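Long-range contacts in chorismate synthase (Campylobacter jejuni, PDB 1SQ1), which probably catalyses the 1,4-elimination of phosphate from 5-enolpyruvylshikimate-3-phosphate to form chorismate, with reduced FMN as cofactor, in the last step of the shikimate route: residues A[34-40]-A[60-64]; A[216-220]-A[343-347]; A[163-167]-A[285-289]; A[7-11]-A[23-28]. One frame throughout, in Å; residues are numbered along the deposited sequence.

From the N terminus, interaction 4 comes first: it closes the hairpin of strands 9-13 and 21-26. The chain then enters helix 36-45, and interaction 1 closes a second loop by bringing strand 62-64 back beside that helix. Both reach the same five-stranded antiparallel sheet. Much later, interactions 3 and 2 cross, because 163-167 pairs with 285-289 while 216-220 pairs with 343-347. Interaction 3 fixes a loop to the other antiparallel sheet, and interaction 2 fixes a loop to the end of helix 325-346. That helix end also meets the hairpin: Leu345 packs on Arg7, Leu8 and Gly27, and Leu346 on Arg7, so interactions 2 and 4 touch.

Interaction 1: A[34-40]-A[60-64]; sequences FDEEFLQ and DKAQV
Phe34, just ahead of helix 36-45, meets the end of strand 62-64 through its ring: CE1 lies 3.5 Å from CG2 of Val64, the two side chains coming from opposite directions. Asp35 starts the helix from the N-cap position, its OD2 accepting from the backbone N of Phe38 from above the carboxylate plane. In the first turn, Glu36, its chain extended, passes at a slant over the same valine, OE1 3.3 Å from Val64 CG2, so one methyl is touched by both a ring and a carboxylate. Leu39 continues the apolar patch with CD2 placed 3.8 Å from Ala62 CB. Gln40 makes the polar link. Its chain turns at chi2 (59°), bringing the amide against the backbone at the start of the strand. There OE1 accepts from Ala62 N at 2.8 Å, in the carbonyl plane on a lone pair, with a C=O...donor angle of 130°. The other end of the amide, NE2, gives a weak bond of 3.5 Å to Asp60 O, so the group spans the peptides on both sides of Lys61, whose CG also lies against OE1. The axes of helix 36-40 and strand 62-64 run roughly antiparallel, at 148°. This is a helix set beside a strand at the margin of its antiparallel sheet, while Leu39 also reaches helix 128-143, part of the helical layer of the chorismate synthase beta-alpha-beta sandwich.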
loop_
_atom_site.group_PDB
_atom_site.type_symbol
_atom_site.label_atom_id
_atom_site.label_comp_id
_atom_site.label_asym_id
_atom_site.label_seq_id
_atom_site.Cartn_x
_atom_site.Cartn_y
_atom_site.Cartn_z
ATOM N N PHE A 34 24.030 8.860 12.417
ATOM C CA PHE A 34 23.004 9.880 12.532
ATOM C C PHE A 34 23.592 11.241 12.905
ATOM O O PHE A 34 23.921 11.498 14.063
ATOM C CB PHE A 34 21.951 9.442 13.553
ATOM C CG PHE A 34 20.707 10.283 13.538
ATOM C CD1 PHE A 34 20.591 11.396 14.364
ATOM C CD2 PHE A 34 19.650 9.965 12.684
ATOM C CE1 PHE A 34 19.441 12.179 14.349
ATOM C CE2 PHE A 34 18.494 10.742 12.658
ATOM C CZ PHE A 34 18.389 11.852 13.495
ATOM N N ASP A 35 23.724 12.106 11.905
ATOM C CA ASP A 35 24.265 13.445 12.098
ATOM C C ASP A 35 23.152 14.393 12.514
ATOM O O ASP A 35 22.610 15.121 11.679
ATOM C CB ASP A 35 24.903 13.939 10.798
ATOM C CG ASP A 35 25.509 15.322 10.931
ATOM O OD1 ASP A 35 25.997 15.851 9.908
ATOM O OD2 ASP A 35 25.502 15.876 12.051
ATOM N N GLU A 36 22.825 14.392 13.806
ATOM C CA GLU A 36 21.758 15.245 14.316
ATOM C C GLU A 36 22.041 16.722 14.126
ATOM O O GLU A 36 21.192 17.560 14.405
ATOM C CB GLU A 36 21.496 14.963 15.794
ATOM C CG GLU A 36 20.117 15.434 16.242
ATOM C CD GLU A 36 19.717 14.903 17.612
ATOM O OE1 GLU A 36 19.886 13.684 17.862
ATOM O OE2 GLU A 36 19.210 15.702 18.434
ATOM N N GLU A 37 23.237 17.038 13.649
ATOM C CA GLU A 37 23.611 18.423 13.414
ATOM C C GLU A 37 23.086 18.804 12.046
ATOM O O GLU A 37 22.366 19.790 11.897
ATOM C CB GLU A 37 25.132 18.580 13.460
ATOM C CG GLU A 37 25.593 20.028 13.411
ATOM C CD GLU A 37 27.084 20.197 13.659
ATOM O OE1 GLU A 37 27.889 19.648 12.869
ATOM O OE2 GLU A 37 27.444 20.885 14.645
ATOM N N PHE A 38 23.455 18.005 11.050
ATOM C CA PHE A 38 23.016 18.217 9.676
ATOM C C PHE A 38 21.500 18.341 9.651
ATOM O O PHE A 38 20.936 19.019 8.791
ATOM C CB PHE A 38 23.448 17.040 8.812
ATOM C CG PHE A 38 22.846 17.037 7.442
ATOM C CD1 PHE A 38 21.653 16.372 7.195
ATOM C CD2 PHE A 38 23.471 17.714 6.398
ATOM C CE1 PHE A 38 21.094 16.379 5.925
ATOM C CE2 PHE A 38 22.923 17.728 5.122
ATOM C CZ PHE A 38 21.733 17.063 4.883
ATOM N N LEU A 39 20.844 17.670 10.593
ATOM C CA LEU A 39 19.396 17.726 10.690
ATOM C C LEU A 39 19.007 19.101 11.195
ATOM O O LEU A 39 18.258 19.829 10.545
ATOM C CB LEU A 39 18.882 16.674 11.671
ATOM C CG LEU A 39 17.473 16.923 12.211
ATOM C CD1 LEU A 39 16.442 16.663 11.123
ATOM C CD2 LEU A 39 17.227 16.023 13.403
ATOM N N GLN A 40 19.533 19.455 12.360
ATOM C CA GLN A 40 19.221 20.737 12.961
ATOM C C GLN A 40 19.559 21.906 12.045
ATOM O O GLN A 40 18.859 22.913 12.045
ATOM C CB GLN A 40 19.954 20.886 14.289
ATOM C CG GLN A 40 19.492 22.080 15.091
ATOM C CD GLN A 40 18.011 22.017 15.418
ATOM O OE1 GLN A 40 17.555 21.099 16.106
ATOM N NE2 GLN A 40 17.249 22.991 14.921
ATOM N N ASP A 60 12.320 26.057 17.685
ATOM C CA ASP A 60 12.291 25.327 16.418
ATOM C C ASP A 60 13.419 24.289 16.362
ATOM O O ASP A 60 13.952 23.990 15.291
ATOM C CB ASP A 60 12.412 26.313 15.243
ATOM C CG ASP A 60 11.860 25.748 13.943
ATOM O OD1 ASP A 60 12.394 24.727 13.460
ATOM O OD2 ASP A 60 10.886 26.321 13.408
ATOM N N LYS A 61 13.780 23.746 17.521
ATOM C CA LYS A 61 14.835 22.740 17.595
ATOM C C LYS A 61 14.230 21.344 17.490
ATOM O O LYS A 61 13.188 21.064 18.095
ATOM C CB LYS A 61 15.614 22.868 18.906
ATOM C CG LYS A 61 16.679 21.791 19.106
ATOM C CD LYS A 61 17.537 22.064 20.333
ATOM C CE LYS A 61 18.250 23.413 20.211
ATOM N NZ LYS A 61 19.110 23.513 18.982
ATOM N N ALA A 62 14.890 20.479 16.718
ATOM C CA ALA A 62 14.444 19.102 16.499
ATOM C C ALA A 62 14.859 18.169 17.627
ATOM O O ALA A 62 16.018 18.158 18.037
ATOM C CB ALA A 62 15.000 18.581 15.168
ATOM N N GLN A 63 13.913 17.380 18.121
ATOM C CA GLN A 63 14.203 16.440 19.195
ATOM C C GLN A 63 13.953 14.986 18.768
ATOM O O GLN A 63 12.818 14.502 18.775
ATOM C CB GLN A 63 13.360 16.770 20.429
ATOM C CG GLN A 63 13.852 16.071 21.687
ATOM C CD GLN A 63 13.015 16.386 22.922
ATOM O OE1 GLN A 63 12.829 17.552 23.279
ATOM N NE2 GLN A 63 12.514 15.341 23.586
ATOM N N VAL A 64 15.022 14.298 18.387
ATOM C CA VAL A 64 14.922 12.911 17.969
ATOM C C VAL A 64 14.374 12.053 19.101
ATOM O O VAL A 64 15.015 11.917 20.141
ATOM C CB VAL A 64 16.291 12.358 17.581
ATOM C CG1 VAL A 64 16.148 10.925 17.101
ATOM C CG2 VAL A 64 16.913 13.232 16.526
#

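Interaction 2: A[216-220]-A[343-347]; sequences IGLGE and CLLLN
Cys343 O accepts from the backbone N of Asn347 at 2.9 Å, completing the final turn of helix 325-346, and Leu218 CD2 reaches across from the loop 216-220 to lie 3.7 Å from the same oxygen. Leu218 supplies the apolar part of the contact: its CD2 also comes to 3.6 Å from Leu344 CA and 4.1 Å from Cys343 CB. Beside it, Gly219 sets its backbone N 3.8 Å from that same CB. The loop, between strand 205-212 and helix 226-235, here packs against the C-terminal turn of the long helix of the chorismate synthase core. Glu220 meets Leu346 mostly through carbon: CG lies 3.9 Å from CD1, the chains crossing obliquely. Glu220 is bent at chi2 (-61°), which folds its carboxylate back over the helix end and sets OE1 3.8 Å from Leu346 O. Arg7 of the second subunit would probably ease the company of these oxygens, since its NH1 donates a hydrogen bond to Leu346 O and makes a long, weak ion pair with OE2 of Glu220. Just beyond the helix, Asn347 OD1 and Gly217 O lie 3.2 Å apart as two acceptors without a bond. Tyr359 of the second subunit packs on Leu218; its OH is hydrogen-bonded with Leu344 O and more weakly with Asn347 ND2.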
loop_
_atom_site.group_PDB
_atom_site.type_symbol
_atom_site.label_atom_id
_atom_site.label_comp_id
_atom_site.label_asym_id
_atom_site.label_seq_id
_atom_site.Cartn_x
_atom_site.Cartn_y
_atom_site.Cartn_z
ATOM N N ILE A 216 22.751 4.015 -10.741
ATOM C CA ILE A 216 21.978 3.639 -11.923
ATOM C C ILE A 216 20.893 2.649 -11.541
ATOM O O ILE A 216 21.088 1.828 -10.662
ATOM C CB ILE A 216 22.876 3.004 -13.012
ATOM C CG1 ILE A 216 23.672 4.093 -13.731
ATOM C CG2 ILE A 216 22.035 2.234 -14.024
ATOM C CD1 ILE A 216 24.628 3.559 -14.763
ATOM N N GLY A 217 19.735 2.745 -12.179
ATOM C CA GLY A 217 18.670 1.815 -11.859
ATOM C C GLY A 217 17.724 2.221 -10.743
ATOM O O GLY A 217 16.835 1.452 -10.401
ATOM N N LEU A 218 17.910 3.398 -10.158
ATOM C CA LEU A 218 17.001 3.845 -9.115
ATOM C C LEU A 218 15.641 4.175 -9.733
ATOM O O LEU A 218 15.529 5.058 -10.581
ATOM C CB LEU A 218 17.565 5.071 -8.412
ATOM C CG LEU A 218 18.737 4.749 -7.495
ATOM C CD1 LEU A 218 19.246 6.016 -6.835
ATOM C CD2 LEU A 218 18.285 3.751 -6.441
ATOM N N GLY A 219 14.605 3.461 -9.310
ATOM C CA GLY A 219 13.282 3.691 -9.849
ATOM C C GLY A 219 12.608 2.398 -10.248
ATOM O O GLY A 219 13.188 1.580 -10.959
ATOM N N GLU A 220 11.377 2.220 -9.781
ATOM C CA GLU A 220 10.577 1.026 -10.063
ATOM C C GLU A 220 9.744 1.212 -11.324
ATOM O O GLU A 220 8.674 1.814 -11.278
ATOM C CB GLU A 220 9.641 0.738 -8.889
ATOM C CG GLU A 220 10.340 0.207 -7.642
ATOM C CD GLU A 220 11.051 -1.106 -7.904
ATOM O OE1 GLU A 220 12.295 -1.149 -7.749
ATOM O OE2 GLU A 220 10.360 -2.094 -8.255
ATOM N N CYS A 343 13.805 4.889 -3.342
ATOM C CA CYS A 343 14.099 3.993 -4.465
ATOM C C CYS A 343 15.345 3.177 -4.175
ATOM O O CYS A 343 15.498 2.050 -4.660
ATOM C CB CYS A 343 14.362 4.769 -5.752
ATOM S SG CYS A 343 13.095 5.945 -6.225
ATOM N N LEU A 344 16.239 3.769 -3.390
ATOM C CA LEU A 344 17.506 3.145 -3.023
ATOM C C LEU A 344 17.264 1.828 -2.281
ATOM O O LEU A 344 17.984 0.848 -2.487
ATOM C CB LEU A 344 18.316 4.128 -2.161
ATOM C CG LEU A 344 19.832 3.985 -2.060
ATOM C CD1 LEU A 344 20.421 5.217 -1.402
ATOM C CD2 LEU A 344 20.153 2.756 -1.277
ATOM N N LEU A 345 16.244 1.815 -1.424
ATOM C CA LEU A 345 15.891 0.622 -0.669
ATOM C C LEU A 345 15.045 -0.316 -1.546
ATOM O O LEU A 345 15.228 -1.531 -1.534
ATOM C CB LEU A 345 15.129 1.020 0.596
ATOM C CG LEU A 345 15.941 1.908 1.550
ATOM C CD1 LEU A 345 15.051 2.569 2.598
ATOM C CD2 LEU A 345 16.999 1.063 2.217
ATOM N N LEU A 346 14.135 0.247 -2.328
ATOM C CA LEU A 346 13.298 -0.560 -3.200
ATOM C C LEU A 346 14.089 -1.376 -4.207
ATOM O O LEU A 346 13.752 -2.519 -4.494
ATOM C CB LEU A 346 12.336 0.326 -3.974
ATOM C CG LEU A 346 11.172 0.915 -3.195
ATOM C CD1 LEU A 346 10.396 1.834 -4.125
ATOM C CD2 LEU A 346 10.292 -0.201 -2.646
ATOM N N ASN A 347 15.139 -0.776 -4.751
ATOM C CA ASN A 347 15.944 -1.433 -5.762
ATOM C C ASN A 347 17.000 -2.368 -5.173
ATOM O O ASN A 347 17.848 -2.901 -5.892
ATOM C CB ASN A 347 16.611 -0.370 -6.621
ATOM C CG ASN A 347 17.103 -0.914 -7.927
ATOM O OD1 ASN A 347 16.306 -1.269 -8.797
ATOM N ND2 ASN A 347 18.420 -0.992 -8.080
#

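Interaction 3: A[163-167]-A[285-289]; sequences LKEEE and NLILK
Charge pairing gives the single hydrogen bond between the loop 163-167 and the strand segment 285-289: NZ of Lys289 donates to OE2 of Glu165 at 2.8 Å, as part of a salt bridge. The lysine arrives on the syn lone pair, the side of the other oxygen, and the two chains cross at about a right angle. Lys289 is extended until its last torsion, where chi4 (69°) turns NZ toward the carboxylate. Glu165 bends at chi2 (-75°) to hold its acid group over the strand. Since Lys289 is buried, the pairing would probably offset the cost of enclosing its charge. Contacts of carbon with carboxylate form a second class. Ile287 CG2 sits 3.5 Å from Glu165 OE2, and its other arm, CD1, lies 4.0 Å from Glu166 OE1, so its two branches touch one glutamate each. A third, looser class is polar but has no bond: ND2 of Asn285 stands 3.6 Å from OE2 of Glu166, the amide and carboxylate planes nearly perpendicular, at 85°. The loop thus rests on one side of strand 286-292, which runs between strands 205-212 and 240-245 in an antiparallel sheet. The alternate residues Leu286 and Leu288 turn to helix 325-346 instead, and Lys289 also touches Glu244 of strand 240-245.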
loop_
_atom_site.group_PDB
_atom_site.type_symbol
_atom_site.label_atom_id
_atom_site.label_comp_id
_atom_site.label_asym_id
_atom_site.label_seq_id
_atom_site.Cartn_x
_atom_site.Cartn_y
_atom_site.Cartn_z
ATOM N N LEU A 163 21.015 31.168 -17.534
ATOM C CA LEU A 163 22.311 30.500 -17.538
ATOM C C LEU A 163 22.112 29.023 -17.851
ATOM O O LEU A 163 20.986 28.546 -17.990
ATOM C CB LEU A 163 22.986 30.611 -16.167
ATOM C CG LEU A 163 23.989 31.729 -15.868
ATOM C CD1 LEU A 163 23.366 33.094 -16.117
ATOM C CD2 LEU A 163 24.430 31.605 -14.423
ATOM N N LYS A 164 23.216 28.296 -17.945
ATOM C CA LYS A 164 23.169 26.869 -18.219
ATOM C C LYS A 164 22.870 26.106 -16.930
ATOM O O LYS A 164 23.294 26.512 -15.849
ATOM C CB LYS A 164 24.503 26.411 -18.802
ATOM C CG LYS A 164 24.693 26.738 -20.277
ATOM C CD LYS A 164 23.849 25.799 -21.126
ATOM C CE LYS A 164 24.155 25.921 -22.612
ATOM N NZ LYS A 164 23.350 24.941 -23.403
ATOM N N GLU A 165 22.134 25.007 -17.060
ATOM C CA GLU A 165 21.756 24.166 -15.924
ATOM C C GLU A 165 22.971 23.920 -15.033
ATOM O O GLU A 165 22.978 24.273 -13.849
ATOM C CB GLU A 165 21.232 22.814 -16.416
ATOM C CG GLU A 165 20.259 22.882 -17.581
ATOM C CD GLU A 165 18.883 23.351 -17.172
ATOM O OE1 GLU A 165 18.768 24.450 -16.586
ATOM O OE2 GLU A 165 17.909 22.620 -17.446
ATOM N N GLU A 166 23.999 23.309 -15.616
ATOM C CA GLU A 166 25.225 22.988 -14.890
ATOM C C GLU A 166 26.123 24.226 -14.778
ATOM O O GLU A 166 27.345 24.112 -14.735
ATOM C CB GLU A 166 25.969 21.845 -15.607
ATOM C CG GLU A 166 25.082 20.642 -16.049
ATOM C CD GLU A 166 24.700 19.676 -14.918
ATOM O OE1 GLU A 166 24.429 20.153 -13.793
ATOM O OE2 GLU A 166 24.645 18.445 -15.169
ATOM N N GLU A 167 25.503 25.405 -14.716
ATOM C CA GLU A 167 26.236 26.666 -14.618
ATOM C C GLU A 167 25.799 27.518 -13.429
ATOM O O GLU A 167 26.453 28.501 -13.085
ATOM C CB GLU A 167 26.061 27.463 -15.905
ATOM C CG GLU A 167 27.048 28.589 -16.062
ATOM C CD GLU A 167 27.003 29.196 -17.446
ATOM O OE1 GLU A 167 27.122 28.433 -18.429
ATOM O OE2 GLU A 167 26.852 30.430 -17.551
ATOM N N ASN A 285 23.555 13.338 -13.687
ATOM C CA ASN A 285 23.004 14.191 -12.644
ATOM C C ASN A 285 21.514 14.297 -12.837
ATOM O O ASN A 285 20.998 13.948 -13.900
ATOM C CB ASN A 285 23.597 15.583 -12.733
ATOM C CG ASN A 285 25.075 15.592 -12.487
ATOM O OD1 ASN A 285 25.517 15.655 -11.342
ATOM N ND2 ASN A 285 25.857 15.508 -13.559
ATOM N N LEU A 286 20.824 14.799 -11.823
ATOM C CA LEU A 286 19.380 14.942 -11.901
ATOM C C LEU A 286 19.042 16.413 -12.090
ATOM O O LEU A 286 19.445 17.253 -11.286
ATOM C CB LEU A 286 18.737 14.397 -10.619
ATOM C CG LEU A 286 17.677 13.282 -10.672
ATOM C CD1 LEU A 286 17.975 12.234 -11.746
ATOM C CD2 LEU A 286 17.610 12.646 -9.303
ATOM N N ILE A 287 18.319 16.722 -13.165
ATOM C CA ILE A 287 17.917 18.098 -13.459
ATOM C C ILE A 287 16.419 18.248 -13.251
ATOM O O ILE A 287 15.629 17.930 -14.133
ATOM C CB ILE A 287 18.235 18.492 -14.917
ATOM C CG1 ILE A 287 19.676 18.108 -15.266
ATOM C CG2 ILE A 287 18.056 19.992 -15.098
ATOM C CD1 ILE A 287 20.696 18.781 -14.390
ATOM N N LEU A 288 16.041 18.748 -12.082
ATOM C CA LEU A 288 14.638 18.915 -11.729
ATOM C C LEU A 288 14.303 20.371 -11.499
ATOM O O LEU A 288 15.022 21.062 -10.793
ATOM C CB LEU A 288 14.328 18.146 -10.442
ATOM C CG LEU A 288 14.842 16.720 -10.383
ATOM C CD1 LEU A 288 14.374 16.060 -9.104
ATOM C CD2 LEU A 288 14.357 15.974 -11.605
ATOM N N LYS A 289 13.212 20.844 -12.079
ATOM C CA LYS A 289 12.837 22.227 -11.867
ATOM C C LYS A 289 11.418 22.312 -11.336
ATOM O O LYS A 289 10.498 21.739 -11.922
ATOM C CB LYS A 289 12.968 23.022 -13.164
ATOM C CG LYS A 289 14.302 22.883 -13.871
ATOM C CD LYS A 289 14.367 23.874 -15.002
ATOM C CE LYS A 289 15.507 23.590 -15.964
ATOM N NZ LYS A 289 15.264 22.331 -16.746
#

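Interaction 4: A[7-11]-A[23-28]; sequences RLKFT and CIIDGM
Cys23 meets Phe10 at one corner of its ring: ring atom CE2 lies 3.3 Å from CB of Cys23, whose SG sits at the ring edge, 5.1 Å from the centroid. The ring is carried there by CG lying opposite the backbone N (chi1 164°), and Ile25 CG1 also approaches its edge. Further along, Leu8 CD2 meets Ile25 CG2 at 3.6 Å, and its CG lies 3.9 Å from CE of Met28, a selenomethionine. Behind these side chains, backbone bonds fix the antiparallel register. Thr11 and Ile24 form a hydrogen-bonded pair, with Thr11 N to Ile24 O at 2.8 Å and Ile24 N to Thr11 O at 2.6 Å, and Asp26 N donates to Lys9 O at 3.1 Å. Farther out, helix 128-143 covers Cys23 and Ile25, while helix 325-346 covers Leu8 and Phe10. Asp342 of that helix accepts from the backbone N atoms of Arg7 and Leu8, and on the other face Thr11 OG1 bonds to Thr3 OG1. The division is mostly that main-chain bonds set the strand spacing, whereas apolar and sulfur-bearing side chains pack the sheet against its helices, with Asp342 a polar exception.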
loop_
_atom_site.group_PDB
_atom_site.type_symbol
_atom_site.label_atom_id
_atom_site.label_comp_id
_atom_site.label_asym_id
_atom_site.label_seq_id
_atom_site.Cartn_x
_atom_site.Cartn_y
_atom_site.Cartn_z
ATOM N N ARG A 7 8.816 1.917 0.443
ATOM C CA ARG A 7 9.564 1.218 1.480
ATOM C C ARG A 7 10.019 2.149 2.609
ATOM O O ARG A 7 10.065 1.735 3.767
ATOM C CB ARG A 7 10.775 0.513 0.856
ATOM C CG ARG A 7 11.490 -0.474 1.766
ATOM C CD ARG A 7 10.751 -1.805 1.827
ATOM N NE ARG A 7 11.278 -2.724 2.843
ATOM C CZ ARG A 7 11.399 -2.431 4.139
ATOM N NH1 ARG A 7 11.877 -3.327 4.993
ATOM N NH2 ARG A 7 11.055 -1.232 4.588
ATOM N N LEU A 8 10.366 3.392 2.268
ATOM C CA LEU A 8 10.810 4.398 3.246
ATOM C C LEU A 8 9.642 5.371 3.481
ATOM O O LEU A 8 9.614 6.482 2.955
ATOM C CB LEU A 8 12.016 5.173 2.703
ATOM C CG LEU A 8 13.057 5.715 3.690
ATOM C CD1 LEU A 8 13.275 7.205 3.467
ATOM C CD2 LEU A 8 12.623 5.433 5.107
ATOM N N LYS A 9 8.684 4.929 4.285
ATOM C CA LYS A 9 7.484 5.681 4.604
ATOM C C LYS A 9 7.676 6.867 5.529
ATOM O O LYS A 9 8.072 6.700 6.667
ATOM C CB LYS A 9 6.466 4.730 5.222
ATOM C CG LYS A 9 6.128 3.566 4.327
ATOM C CD LYS A 9 4.889 2.830 4.786
ATOM C CE LYS A 9 4.534 1.775 3.769
ATOM N NZ LYS A 9 4.396 2.409 2.440
ATOM N N PHE A 10 7.368 8.062 5.040
ATOM C CA PHE A 10 7.480 9.276 5.841
ATOM C C PHE A 10 6.098 9.675 6.326
ATOM O O PHE A 10 5.161 9.717 5.539
ATOM C CB PHE A 10 8.073 10.402 4.999
ATOM C CG PHE A 10 7.885 11.772 5.588
ATOM C CD1 PHE A 10 6.933 12.650 5.055
ATOM C CD2 PHE A 10 8.663 12.200 6.657
ATOM C CE1 PHE A 10 6.762 13.938 5.575
ATOM C CE2 PHE A 10 8.500 13.485 7.185
ATOM C CZ PHE A 10 7.547 14.355 6.640
ATOM N N THR A 11 5.968 9.971 7.613
ATOM C CA THR A 11 4.676 10.362 8.159
ATOM C C THR A 11 4.760 11.589 9.056
ATOM O O THR A 11 5.559 11.631 9.996
ATOM C CB THR A 11 4.041 9.222 8.981
ATOM O OG1 THR A 11 3.933 8.055 8.162
ATOM C CG2 THR A 11 2.650 9.615 9.473
ATOM N N CYS A 23 7.333 14.264 12.766
ATOM C CA CYS A 23 7.357 13.310 11.668
ATOM C C CYS A 23 7.877 11.956 12.136
ATOM O O CYS A 23 8.443 11.835 13.225
ATOM C CB CYS A 23 8.200 13.833 10.500
ATOM S SG CYS A 23 9.982 13.640 10.611
ATOM N N ILE A 24 7.642 10.932 11.322
ATOM C CA ILE A 24 8.081 9.577 11.628
ATOM C C ILE A 24 8.693 9.017 10.354
ATOM O O ILE A 24 8.069 9.054 9.297
ATOM C CB ILE A 24 6.882 8.670 12.051
ATOM C CG1 ILE A 24 6.132 9.288 13.227
ATOM C CG2 ILE A 24 7.373 7.299 12.478
ATOM C CD1 ILE A 24 6.979 9.448 14.473
ATOM N N ILE A 25 9.925 8.536 10.429
ATOM C CA ILE A 25 10.538 7.950 9.252
ATOM C C ILE A 25 10.703 6.472 9.562
ATOM O O ILE A 25 11.456 6.084 10.457
ATOM C CB ILE A 25 11.915 8.549 8.933
ATOM C CG1 ILE A 25 11.801 10.052 8.673
ATOM C CG2 ILE A 25 12.493 7.854 7.721
ATOM C CD1 ILE A 25 11.985 10.928 9.912
ATOM N N ASP A 26 9.978 5.643 8.831
ATOM C CA ASP A 26 10.035 4.212 9.042
ATOM C C ASP A 26 10.651 3.605 7.792
ATOM O O ASP A 26 10.411 4.082 6.688
ATOM C CB ASP A 26 8.610 3.690 9.288
ATOM C CG ASP A 26 8.564 2.218 9.658
ATOM O OD1 ASP A 26 9.181 1.807 10.666
ATOM O OD2 ASP A 26 7.895 1.457 8.935
ATOM N N GLY A 27 11.476 2.579 7.969
ATOM C CA GLY A 27 12.087 1.931 6.825
ATOM C C GLY A 27 13.573 2.170 6.689
ATOM O O GLY A 27 14.222 1.557 5.840
HETATM N N MSE A 28 14.110 3.061 7.514
HETATM C CA MSE A 28 15.535 3.364 7.477
HETATM C C MSE A 28 16.344 2.165 7.936
HETATM O O MSE A 28 16.043 1.554 8.959
HETATM C CB MSE A 28 15.852 4.572 8.357
HETATM C CG MSE A 28 15.546 5.906 7.688
HETATM SE SE MSE A 28 17.012 6.574 6.600
HETATM C CE MSE A 28 16.719 5.610 4.946
#